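Hemolysin BL lytic component L1 (Bacillus cereus, PDB 7NMQ) serves as lytic component L1 of the haemolysin BL enterotoxin, an alpha-helical toxin of the ClyA-like family that probably forms pores in host membranes. Local coordinates at residues A[91-105]-A[330-344]. Residues are numbered along the deposited sequence; the frame is centred on the assembly and turned at random. Where two conformers were deposited one is given.
Sequences FQNYYDTLVETVQKK and DHKFSLIPDDLKAAK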
# COMPACT_ATOMS: atom_id res chain seq x y z
N PHE A 91 22.26 -11.74 9.53
CA PHE A 91 22.36 -13.19 9.25
C PHE A 91 23.61 -13.44 8.39
O PHE A 91 24.43 -14.33 8.71
CB PHE A 91 21.10 -13.71 8.56
CG PHE A 91 21.10 -15.20 8.46
CD1 PHE A 91 21.76 -15.84 7.45
CD2 PHE A 91 20.64 -15.96 9.52
CE1 PHE A 91 21.82 -17.22 7.42
CE2 PHE A 91 20.67 -17.33 9.49
CZ PHE A 91 21.27 -17.97 8.44
N GLN A 92 23.81 -12.62 7.34
CA GLN A 92 24.95 -12.84 6.42
C GLN A 92 26.24 -12.66 7.20
O GLN A 92 27.22 -13.37 6.93
CB GLN A 92 24.94 -11.90 5.24
CG GLN A 92 23.72 -12.03 4.34
CD GLN A 92 23.61 -13.38 3.68
OE1 GLN A 92 24.63 -14.03 3.40
NE2 GLN A 92 22.38 -13.78 3.38
N ASN A 93 26.27 -11.67 8.09
CA ASN A 93 27.49 -11.37 8.85
C ASN A 93 27.74 -12.41 9.96
O ASN A 93 28.91 -12.55 10.36
CB ASN A 93 27.40 -9.96 9.42
CG ASN A 93 28.76 -9.57 9.95
OD1 ASN A 93 29.78 -9.75 9.26
ND2 ASN A 93 28.78 -9.09 11.15
N TYR A 94 26.71 -13.06 10.48
CA TYR A 94 26.86 -14.10 11.54
C TYR A 94 27.21 -15.43 10.86
O TYR A 94 27.73 -16.31 11.57
CB TYR A 94 25.61 -14.24 12.40
CG TYR A 94 25.49 -13.33 13.60
CD1 TYR A 94 25.53 -11.96 13.48
CD2 TYR A 94 25.41 -13.83 14.88
CE1 TYR A 94 25.44 -11.10 14.56
CE2 TYR A 94 25.32 -12.99 15.98
CZ TYR A 94 25.33 -11.62 15.84
OH TYR A 94 25.24 -10.82 16.95
N TYR A 95 26.91 -15.63 9.60
CA TYR A 95 26.89 -16.97 8.97
C TYR A 95 28.23 -17.66 9.18
O TYR A 95 28.26 -18.85 9.60
CB TYR A 95 26.58 -16.83 7.48
CG TYR A 95 26.64 -18.14 6.73
CD1 TYR A 95 25.60 -19.06 6.80
CD2 TYR A 95 27.77 -18.52 6.04
CE1 TYR A 95 25.65 -20.25 6.08
CE2 TYR A 95 27.83 -19.70 5.32
CZ TYR A 95 26.78 -20.59 5.36
OH TYR A 95 26.91 -21.77 4.66
N ASP A 96 29.33 -17.02 8.84
CA ASP A 96 30.62 -17.76 8.93
C ASP A 96 30.93 -18.21 10.38
O ASP A 96 31.48 -19.32 10.57
CB ASP A 96 31.78 -16.94 8.39
CG ASP A 96 31.84 -16.85 6.88
OD1 ASP A 96 31.17 -17.67 6.20
OD2 ASP A 96 32.56 -15.94 6.39
N THR A 97 30.61 -17.39 11.38
CA THR A 97 30.79 -17.72 12.80
C THR A 97 29.90 -18.91 13.15
O THR A 97 30.34 -19.82 13.89
CB THR A 97 30.53 -16.56 13.75
OG1 THR A 97 31.41 -15.51 13.36
CG2 THR A 97 30.71 -16.91 15.20
N LEU A 98 28.63 -18.88 12.74
CA LEU A 98 27.73 -20.00 13.08
C LEU A 98 28.29 -21.29 12.46
O LEU A 98 28.30 -22.31 13.15
CB LEU A 98 26.31 -19.72 12.58
CG LEU A 98 25.66 -18.46 13.13
CD1 LEU A 98 24.34 -18.12 12.45
CD2 LEU A 98 25.51 -18.53 14.61
N VAL A 99 28.70 -21.27 11.21
CA VAL A 99 29.27 -22.48 10.58
C VAL A 99 30.54 -22.92 11.36
O VAL A 99 30.71 -24.14 11.57
CB VAL A 99 29.52 -22.25 9.07
CG1 VAL A 99 30.33 -23.39 8.46
CG2 VAL A 99 28.20 -22.09 8.35
N GLU A 100 31.39 -21.97 11.74
CA GLU A 100 32.66 -22.22 12.48
C GLU A 100 32.32 -22.91 13.81
O GLU A 100 32.98 -23.87 14.18
CB GLU A 100 33.40 -20.89 12.71
CG GLU A 100 34.64 -20.99 13.57
CD GLU A 100 35.21 -19.63 13.96
OE1 GLU A 100 34.58 -18.56 13.60
OE2 GLU A 100 36.24 -19.60 14.69
N THR A 101 31.33 -22.40 14.53
CA THR A 101 31.00 -22.98 15.84
C THR A 101 30.52 -24.41 15.66
O THR A 101 30.78 -25.23 16.55
CB THR A 101 29.98 -22.15 16.62
OG1 THR A 101 28.75 -22.12 15.89
CG2 THR A 101 30.50 -20.77 16.94
N VAL A 102 29.85 -24.74 14.57
CA VAL A 102 29.48 -26.15 14.33
C VAL A 102 30.75 -26.96 14.07
O VAL A 102 30.92 -28.06 14.67
CB VAL A 102 28.48 -26.29 13.17
CG1 VAL A 102 28.31 -27.75 12.80
CG2 VAL A 102 27.17 -25.62 13.57
N GLN A 103 31.65 -26.46 13.23
CA GLN A 103 32.89 -27.21 12.87
C GLN A 103 33.81 -27.41 14.09
O GLN A 103 34.52 -28.43 14.13
CB GLN A 103 33.59 -26.47 11.74
CG GLN A 103 32.92 -26.71 10.40
CD GLN A 103 32.74 -28.19 10.19
OE1 GLN A 103 33.71 -28.93 9.96
NE2 GLN A 103 31.50 -28.65 10.33
N LYS A 104 33.77 -26.49 15.05
CA LYS A 104 34.59 -26.54 16.26
C LYS A 104 33.83 -27.27 17.39
O LYS A 104 34.48 -27.40 18.55
CB LYS A 104 35.08 -25.13 16.60
CG LYS A 104 36.10 -24.56 15.61
CD LYS A 104 36.66 -23.19 15.97
CE LYS A 104 37.74 -22.78 15.00
NZ LYS A 104 38.25 -21.40 15.26
N LYS A 105 32.63 -27.74 17.15
CA LYS A 105 31.80 -28.41 18.18
C LYS A 105 31.67 -27.48 19.39
O LYS A 105 31.75 -27.94 20.54
CB LYS A 105 32.39 -29.78 18.51
CG LYS A 105 32.37 -30.73 17.33
CD LYS A 105 32.77 -32.14 17.71
CE LYS A 105 32.80 -33.08 16.53
NZ LYS A 105 34.04 -32.90 15.74
N ASP A 330 26.32 -35.57 18.25
CA ASP A 330 27.27 -34.99 17.27
C ASP A 330 26.72 -35.07 15.86
O ASP A 330 27.00 -34.14 15.09
CB ASP A 330 28.59 -35.73 17.28
CG ASP A 330 29.49 -35.41 18.45
OD1 ASP A 330 29.12 -34.54 19.27
OD2 ASP A 330 30.58 -36.05 18.53
N HIS A 331 26.07 -36.15 15.46
CA HIS A 331 25.65 -36.31 14.04
C HIS A 331 24.65 -35.22 13.70
O HIS A 331 24.90 -34.44 12.75
CB HIS A 331 25.09 -37.72 13.78
CG HIS A 331 24.65 -37.91 12.37
ND1 HIS A 331 23.33 -38.17 12.04
CD2 HIS A 331 25.30 -37.72 11.19
CE1 HIS A 331 23.19 -38.20 10.72
NE2 HIS A 331 24.41 -37.94 10.17
N LYS A 332 23.58 -35.09 14.45
CA LYS A 332 22.57 -34.07 14.10
C LYS A 332 23.18 -32.66 14.21
O LYS A 332 22.89 -31.78 13.36
CB LYS A 332 21.35 -34.15 15.01
CG LYS A 332 20.21 -33.29 14.51
CD LYS A 332 18.97 -33.42 15.33
CE LYS A 332 17.86 -32.60 14.71
NZ LYS A 332 16.57 -32.76 15.43
N PHE A 333 24.07 -32.45 15.18
CA PHE A 333 24.72 -31.12 15.33
C PHE A 333 25.49 -30.77 14.05
O PHE A 333 25.42 -29.65 13.56
CB PHE A 333 25.59 -31.15 16.58
CG PHE A 333 26.22 -29.83 16.90
CD1 PHE A 333 25.55 -28.87 17.64
CD2 PHE A 333 27.53 -29.58 16.55
CE1 PHE A 333 26.14 -27.65 17.91
CE2 PHE A 333 28.12 -28.36 16.83
CZ PHE A 333 27.43 -27.41 17.53
N SER A 334 26.21 -31.72 13.50
CA SER A 334 27.02 -31.52 12.28
C SER A 334 26.15 -31.18 11.06
O SER A 334 26.71 -30.72 10.03
CB SER A 334 27.87 -32.74 12.01
OG SER A 334 27.11 -33.81 11.44
N LEU A 335 24.85 -31.45 11.10
CA LEU A 335 23.94 -31.17 9.95
C LEU A 335 23.35 -29.77 10.01
O LEU A 335 22.74 -29.33 9.02
CB LEU A 335 22.83 -32.22 9.88
CG LEU A 335 23.34 -33.66 9.75
CD1 LEU A 335 22.18 -34.63 9.66
CD2 LEU A 335 24.27 -33.82 8.53
N ILE A 336 23.52 -29.06 11.11
CA ILE A 336 22.92 -27.69 11.26
C ILE A 336 23.35 -26.81 10.09
O ILE A 336 22.57 -26.01 9.59
CB ILE A 336 23.27 -27.09 12.62
CG1 ILE A 336 22.54 -27.82 13.75
CG2 ILE A 336 22.99 -25.60 12.67
CD1 ILE A 336 23.09 -27.51 15.13
N PRO A 337 24.57 -26.92 9.54
CA PRO A 337 24.94 -26.03 8.44
C PRO A 337 24.02 -26.17 7.21
O PRO A 337 24.00 -25.26 6.42
CB PRO A 337 26.41 -26.35 8.16
CG PRO A 337 26.90 -26.81 9.51
CD PRO A 337 25.74 -27.64 10.03
N ASP A 338 23.35 -27.31 6.99
CA ASP A 338 22.37 -27.41 5.88
C ASP A 338 21.29 -26.33 6.05
O ASP A 338 20.92 -25.67 5.07
CB ASP A 338 21.70 -28.79 5.79
CG ASP A 338 22.61 -29.94 5.40
OD1 ASP A 338 23.58 -29.70 4.68
OD2 ASP A 338 22.28 -31.09 5.83
N ASP A 339 20.80 -26.17 7.27
CA ASP A 339 19.73 -25.20 7.57
C ASP A 339 20.31 -23.79 7.50
O ASP A 339 19.61 -22.88 7.00
CB ASP A 339 19.13 -25.54 8.93
CG ASP A 339 18.55 -26.96 8.96
OD1 ASP A 339 17.90 -27.36 7.95
OD2 ASP A 339 18.81 -27.69 9.95
N LEU A 340 21.54 -23.59 7.95
CA LEU A 340 22.17 -22.26 7.85
C LEU A 340 22.32 -21.87 6.38
O LEU A 340 22.10 -20.70 6.07
CB LEU A 340 23.50 -22.21 8.58
CG LEU A 340 23.44 -22.51 10.08
CD1 LEU A 340 24.83 -22.65 10.65
CD2 LEU A 340 22.67 -21.44 10.85
N LYS A 341 22.80 -22.81 5.56
CA LYS A 341 23.11 -22.49 4.15
C LYS A 341 21.81 -22.19 3.40
O LYS A 341 21.76 -21.21 2.59
CB LYS A 341 23.83 -23.65 3.48
CG LYS A 341 24.15 -23.41 2.01
CD LYS A 341 25.15 -24.37 1.47
CE LYS A 341 25.29 -24.28 -0.04
NZ LYS A 341 25.64 -25.59 -0.64
N ALA A 342 20.76 -22.95 3.66
CA ALA A 342 19.45 -22.74 3.02
C ALA A 342 18.96 -21.34 3.39
O ALA A 342 18.44 -20.61 2.50
CB ALA A 342 18.44 -23.81 3.36
N ALA A 343 19.06 -20.98 4.66
CA ALA A 343 18.60 -19.66 5.12
C ALA A 343 19.45 -18.54 4.52
O ALA A 343 18.90 -17.47 4.18
CB ALA A 343 18.61 -19.64 6.62
N LYS A 344 20.75 -18.76 4.40
CA LYS A 344 21.67 -17.75 3.81
C LYS A 344 21.12 -17.38 2.44
O LYS A 344 20.97 -16.18 2.14
CB LYS A 344 23.08 -18.34 3.74
CG LYS A 344 24.16 -17.35 3.36
CD LYS A 344 25.44 -18.07 3.04
CE LYS A 344 26.67 -17.20 3.18
NZ LYS A 344 26.61 -16.04 2.26
O HOH W 1 26.47 -23.94 5.99
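K344, in one of its two conformers, lays its aliphatic chain over one face of the Y95 ring. K344 CD sits 3.5 Å from the centroid of the Y95 ring, 5° off the normal, a CH-pi contact. V99 CG2 of Y95's own helix lies against the opposite face, towards the rim, so the ring is held between the two. The Y95 edge meets the backbone of L340 and K341. Beyond the ring, K344 turns at its last torsion, and in this conformer NZ donates to Q92 OE1 at 3.0 Å, nearly in line with the C=O. Q92 NE2 returns a bond to K344 O, also 3.0 Å, with the acceptor in its amide plane. D88 OD1 also accepts from NE2. With OE1 taken by the lysine, both ends of the amide are engaged. One water joins Y95 OH (2.6 Å) to P337 O, where it donates.

Deeper in, F91 CZ touches A343 CB at 3.6 Å, and the edge of the F91 ring meets L340 O. L340 CD1 packs on L98 CB and V99 CG2. Further along, V102 is a knob in the hole formed by F333, S334, I336 and P337. V102 CG1, anti to the backbone N (chi1 170°), meets P337 CG at 3.7 Å. The F333 ring turns its edge to V102 O.

The axes of segments 91-103 and 330-344 come within 8.9 Å and run nearly antiparallel, at 164°. The contact joins helix 45-103 to helix 330-357 at one end of the elongated helical bundle. W347 and Y318 add to the packing at F91, and L110 of helix 107-154 touches F333 and I336. The chemistry implies an apolar seam closed at the K344 end by polar groups: the lysine carbonyl is tied to Q92, and in one conformer its methylenes cover an aromatic face while its amine binds the same glutamine.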